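PDB 6LNH: L-isoleucine-4-hydroxylase from Bacillus thuringiensis, which catalyses the iron- and 2-oxoglutarate-dependent hydroxylation of L-isoleucine to (4S)-4-hydroxy-L-isoleucine, releasing succinate and carbon dioxide. Local coordinates for residues N110-D114 with S115-N119; N119-I122 with Q123-R127. All coordinates share one frame; numbering follows the deposited sequence.

Interaction 1 (N110-D114 with S115-N119); sequences NSIND and SFLCN
I112 lays its CG2 methyl obliquely against the ring of F116, 3.6 Å from ring atom CD1, where an extended loop runs into the first turn of a short helix with N113 at the N-cap position. With CG1 beside the backbone N (chi1 -63°), the CG2 branch is left anti to that N and points on towards the helix. The same methyl also meets L117, whose CG lies 3.9 Å from I112 CG2, so one methyl is shared by two successive residues of the helix. F116 swings its ring out with CG anti to its own backbone N (chi1 178°), and the ring goes on to A52 of helix 44-54, while I112 and L117 both rest on L149 of strand 145-156. The apolar side of the turn is thus wedged between helix 44-54 and the antiparallel sheet of the cupin-type fold. N113 makes no capping bond with its side chain; its ND2 is taken by D55 OD1. Its carbonyl instead accepts the first bonds of the turn: L117 N donates to N113 O over 3.2 Å in the carbonyl plane, and F116 N gives a weak, more bent bond to the same oxygen. One residue on, the turn is completed by C118 N, which donates to D114 O at 3.0 Å with an N-H...O angle of 160°; the C118 sulfur turns back over the same turn, its SG 3.1 Å from D114 O.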
loop_
_atom_site.group_PDB
_atom_site.type_symbol
_atom_site.label_atom_id
_atom_site.label_comp_id
_atom_site.label_asym_id
_atom_site.label_seq_id
_atom_site.Cartn_x
_atom_site.Cartn_y
_atom_site.Cartn_z
ATOM N N ASN C 110 -24.998 22.949 -3.883
ATOM C CA ASN C 110 -25.985 22.144 -3.118
ATOM C C ASN C 110 -25.646 22.261 -1.631
ATOM O O ASN C 110 -24.451 22.327 -1.301
ATOM C CB ASN C 110 -26.003 20.682 -3.566
ATOM C CG ASN C 110 -26.768 20.470 -4.853
ATOM O OD1 ASN C 110 -27.770 21.134 -5.099
ATOM N ND2 ASN C 110 -26.303 19.551 -5.679
ATOM N N SER C 111 -26.663 22.286 -0.772
ATOM C CA SER C 111 -26.420 22.416 0.687
ATOM C C SER C 111 -26.188 21.020 1.269
ATOM O O SER C 111 -26.667 20.045 0.671
ATOM C CB SER C 111 -27.564 23.113 1.366
ATOM O OG SER C 111 -28.803 22.658 0.850
ATOM N N ILE C 112 -25.461 20.935 2.383
ATOM C CA ILE C 112 -25.211 19.644 3.007
ATOM C C ILE C 112 -26.505 19.119 3.611
ATOM O O ILE C 112 -27.279 19.872 4.218
ATOM C CB ILE C 112 -24.105 19.774 4.069
ATOM C CG1 ILE C 112 -22.791 20.200 3.408
ATOM C CG2 ILE C 112 -23.921 18.468 4.825
ATOM C CD1 ILE C 112 -21.757 20.715 4.384
ATOM N N ASN C 113 -26.753 17.821 3.436
ATOM C CA ASN C 113 -27.959 17.202 3.972
ATOM C C ASN C 113 -28.053 17.403 5.480
ATOM O O ASN C 113 -27.049 17.353 6.196
ATOM C CB ASN C 113 -27.987 15.713 3.625
ATOM C CG ASN C 113 -28.180 15.469 2.141
ATOM O OD1 ASN C 113 -28.749 16.306 1.439
ATOM N ND2 ASN C 113 -27.713 14.323 1.655
ATOM N N ASP C 114 -29.280 17.633 5.958
ATOM C CA ASP C 114 -29.510 17.828 7.387
ATOM C C ASP C 114 -29.043 16.630 8.210
ATOM O O ASP C 114 -28.512 16.800 9.314
ATOM C CB ASP C 114 -30.991 18.103 7.639
ATOM C CG ASP C 114 -31.385 19.522 7.293
ATOM O OD1 ASP C 114 -30.610 20.452 7.609
ATOM O OD2 ASP C 114 -32.466 19.706 6.698
ATOM N N SER C 115 -29.231 15.412 7.695
ATOM C CA SER C 115 -28.828 14.224 8.444
ATOM C C SER C 115 -27.322 14.175 8.671
ATOM O O SER C 115 -26.865 13.636 9.685
ATOM C CB SER C 115 -29.296 12.964 7.716
ATOM O OG SER C 115 -28.925 13.007 6.350
ATOM N N PHE C 116 -26.538 14.732 7.747
ATOM C CA PHE C 116 -25.094 14.810 7.927
ATOM C C PHE C 116 -24.726 15.896 8.932
ATOM O O PHE C 116 -23.820 15.705 9.749
ATOM C CB PHE C 116 -24.415 15.045 6.567
ATOM C CG PHE C 116 -22.905 15.182 6.629
ATOM C CD1 PHE C 116 -22.291 16.318 7.148
ATOM C CD2 PHE C 116 -22.099 14.163 6.151
ATOM C CE1 PHE C 116 -20.910 16.425 7.193
ATOM C CE2 PHE C 116 -20.718 14.264 6.191
ATOM C CZ PHE C 116 -20.123 15.397 6.712
ATOM N N LEU C 117 -25.424 17.035 8.901
ATOM C CA LEU C 117 -25.057 18.139 9.783
ATOM C C LEU C 117 -25.420 17.859 11.237
ATOM O O LEU C 117 -24.717 18.316 12.145
ATOM C CB LEU C 117 -25.752 19.425 9.326
ATOM C CG LEU C 117 -25.307 20.134 8.048
ATOM C CD1 LEU C 117 -26.305 21.229 7.704
ATOM C CD2 LEU C 117 -23.913 20.713 8.210
ATOM N N CYS C 118 -26.497 17.119 11.484
ATOM C CA CYS C 118 -26.870 16.756 12.845
ATOM C C CYS C 118 -26.235 15.455 13.323
ATOM O O CYS C 118 -26.427 15.088 14.488
ATOM C CB CYS C 118 -28.396 16.695 12.985
ATOM S SG CYS C 118 -29.209 15.398 12.043
ATOM N N ASN C 119 -25.512 14.741 12.462
ATOM C CA ASN C 119 -24.767 13.570 12.896
ATOM C C ASN C 119 -23.874 13.967 14.068
ATOM O O ASN C 119 -22.984 14.815 13.900
ATOM C CB ASN C 119 -23.937 13.007 11.740
ATOM C CG ASN C 119 -23.104 11.786 12.130
ATOM O OD1 ASN C 119 -22.509 11.722 13.207
ATOM N ND2 ASN C 119 -23.056 10.808 11.234
#

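Interaction 2 (N119-I122 with Q123-R127); sequences NPLI and QNIVR
I125 packs back over the preceding turn of its helix, against L121 and I122. Its CB sits 3.6 Å from I122 O, and CG1, placed anti to the carbonyl carbon of I125 (chi1 -66°), comes to 3.2 Å from L121 O. The tip methyl CD1 continues past L121 O (3.5 Å) to lie loosely against L121 CG and I122 CD1, 4.1 Å from each, meeting both side chains at a slant. Beyond this stretch, I125 also touches F39 and L212, while L121 packs on L48 and L49 of helix 44-54. The main chain between them is held by regular i to i+4 bonds, among them I125 N to L121 O, the oxygen that I125 CG1 touches. Q123 N donates to N119 O at 3.0 Å, nearly straight at 166°, whereas N124 N comes to P120 O from above the carbonyl plane, 35° out of it. V126 N binds I122 O, and V126 CG2 lies 3.3 Å from that oxygen. At the front end, N119 OD1 accepts from L121 N over 2.8 Å, in the plane of the side-chain carbonyl, and its ND2 is spoken for by L48 O. Both ends of this amide are therefore gripped, which fixes its rotation. An asparagine N-cap followed by proline in the first turn, with aliphatic residues spaced three and four apart along one side, is typical of the start of an amphipathic helix packed into a protein core.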
loop_
_atom_site.group_PDB
_atom_site.type_symbol
_atom_site.label_atom_id
_atom_site.label_comp_id
_atom_site.label_asym_id
_atom_site.label_seq_id
_atom_site.Cartn_x
_atom_site.Cartn_y
_atom_site.Cartn_z
ATOM N N ASN C 119 -25.512 14.741 12.462
ATOM C CA ASN C 119 -24.767 13.570 12.896
ATOM C C ASN C 119 -23.874 13.967 14.068
ATOM O O ASN C 119 -22.984 14.815 13.900
ATOM C CB ASN C 119 -23.937 13.007 11.740
ATOM C CG ASN C 119 -23.104 11.786 12.130
ATOM O OD1 ASN C 119 -22.509 11.722 13.207
ATOM N ND2 ASN C 119 -23.056 10.808 11.234
ATOM N N PRO C 120 -24.084 13.397 15.259
ATOM C CA PRO C 120 -23.322 13.835 16.441
ATOM C C PRO C 120 -21.816 13.853 16.251
ATOM O O PRO C 120 -21.135 14.656 16.901
ATOM C CB PRO C 120 -23.744 12.817 17.509
ATOM C CG PRO C 120 -25.134 12.443 17.105
ATOM C CD PRO C 120 -25.068 12.354 15.603
ATOM N N LEU C 121 -21.268 12.995 15.389
ATOM C CA LEU C 121 -19.829 13.025 15.150
ATOM C C LEU C 121 -19.429 14.279 14.379
ATOM O O LEU C 121 -18.424 14.920 14.707
ATOM C CB LEU C 121 -19.396 11.764 14.402
ATOM C CG LEU C 121 -17.953 11.707 13.904
ATOM C CD1 LEU C 121 -16.976 11.658 15.068
ATOM C CD2 LEU C 121 -17.762 10.508 12.994
ATOM N N ILE C 122 -20.206 14.642 13.355
ATOM C CA ILE C 122 -19.949 15.873 12.609
ATOM C C ILE C 122 -20.080 17.095 13.509
ATOM O O ILE C 122 -19.258 18.019 13.447
ATOM C CB ILE C 122 -20.886 15.964 11.390
ATOM C CG1 ILE C 122 -20.624 14.797 10.435
ATOM C CG2 ILE C 122 -20.710 17.298 10.677
ATOM C CD1 ILE C 122 -19.152 14.580 10.122
ATOM N N GLN C 123 -21.112 17.125 14.360
ATOM C CA GLN C 123 -21.280 18.251 15.276
ATOM C C GLN C 123 -20.099 18.366 16.230
ATOM O O GLN C 123 -19.664 19.474 16.565
ATOM C CB GLN C 123 -22.575 18.103 16.075
ATOM C CG GLN C 123 -23.858 18.416 15.327
ATOM C CD GLN C 123 -25.090 18.113 16.167
ATOM O OE1 GLN C 123 -25.013 17.384 17.156
ATOM N NE2 GLN C 123 -26.228 18.679 15.780
ATOM N N ASN C 124 -19.565 17.228 16.677
ATOM C CA ASN C 124 -18.418 17.257 17.578
ATOM C C ASN C 124 -17.162 17.749 16.870
ATOM O O ASN C 124 -16.349 18.467 17.465
ATOM C CB ASN C 124 -18.184 15.871 18.170
ATOM C CG ASN C 124 -17.103 15.866 19.225
ATOM O OD1 ASN C 124 -16.933 16.840 19.959
ATOM N ND2 ASN C 124 -16.348 14.776 19.295
ATOM N N ILE C 125 -16.980 17.368 15.604
ATOM C CA ILE C 125 -15.831 17.857 14.844
ATOM C C ILE C 125 -15.915 19.369 14.689
ATOM O O ILE C 125 -14.935 20.092 14.906
ATOM C CB ILE C 125 -15.746 17.153 13.477
ATOM C CG1 ILE C 125 -15.443 15.663 13.653
ATOM C CG2 ILE C 125 -14.685 17.806 12.604
ATOM C CD1 ILE C 125 -15.721 14.841 12.411
ATOM N N VAL C 126 -17.096 19.868 14.318
ATOM C CA VAL C 126 -17.281 21.305 14.134
ATOM C C VAL C 126 -17.060 22.051 15.445
ATOM O O VAL C 126 -16.428 23.114 15.471
ATOM C CB VAL C 126 -18.681 21.584 13.554
ATOM C CG1 VAL C 126 -18.997 23.068 13.601
ATOM C CG2 VAL C 126 -18.777 21.054 12.129
ATOM N N ARG C 127 -17.567 21.505 16.552
ATOM C CA ARG C 127 -17.375 22.159 17.842
ATOM C C ARG C 127 -15.915 22.116 18.279
ATOM O O ARG C 127 -15.413 23.076 18.877
ATOM C CB ARG C 127 -18.289 21.533 18.893
ATOM C CG ARG C 127 -19.750 21.975 18.764
ATOM C CD ARG C 127 -19.871 23.454 18.378
ATOM N NE ARG C 127 -20.934 23.692 17.402
ATOM C CZ ARG C 127 -21.111 24.837 16.748
ATOM N NH1 ARG C 127 -20.296 25.859 16.966
ATOM N NH2 ARG C 127 -22.104 24.961 15.876
#

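Overall arrangement
From the N-terminal side, the chain enters interaction 1 alongside strand 68-77, where N110 pairs with Y72 through the backbone, and turns into helix 114-117. N119 ends that contact and begins interaction 2, the first turns of helix 120-134. The two contacts therefore follow one another in series, neither nesting nor crossing, with centres about 11 Å apart, and each closes a helical turn. They also touch directly: L117 O lies 3.3 Å from Q123 CG, and F116 O 3.4 Å from I122 CB. Together they join strands 68-77 and 145-156 of the large antiparallel sheet to helix 44-54, away from the iron site of H170, D172 and H223.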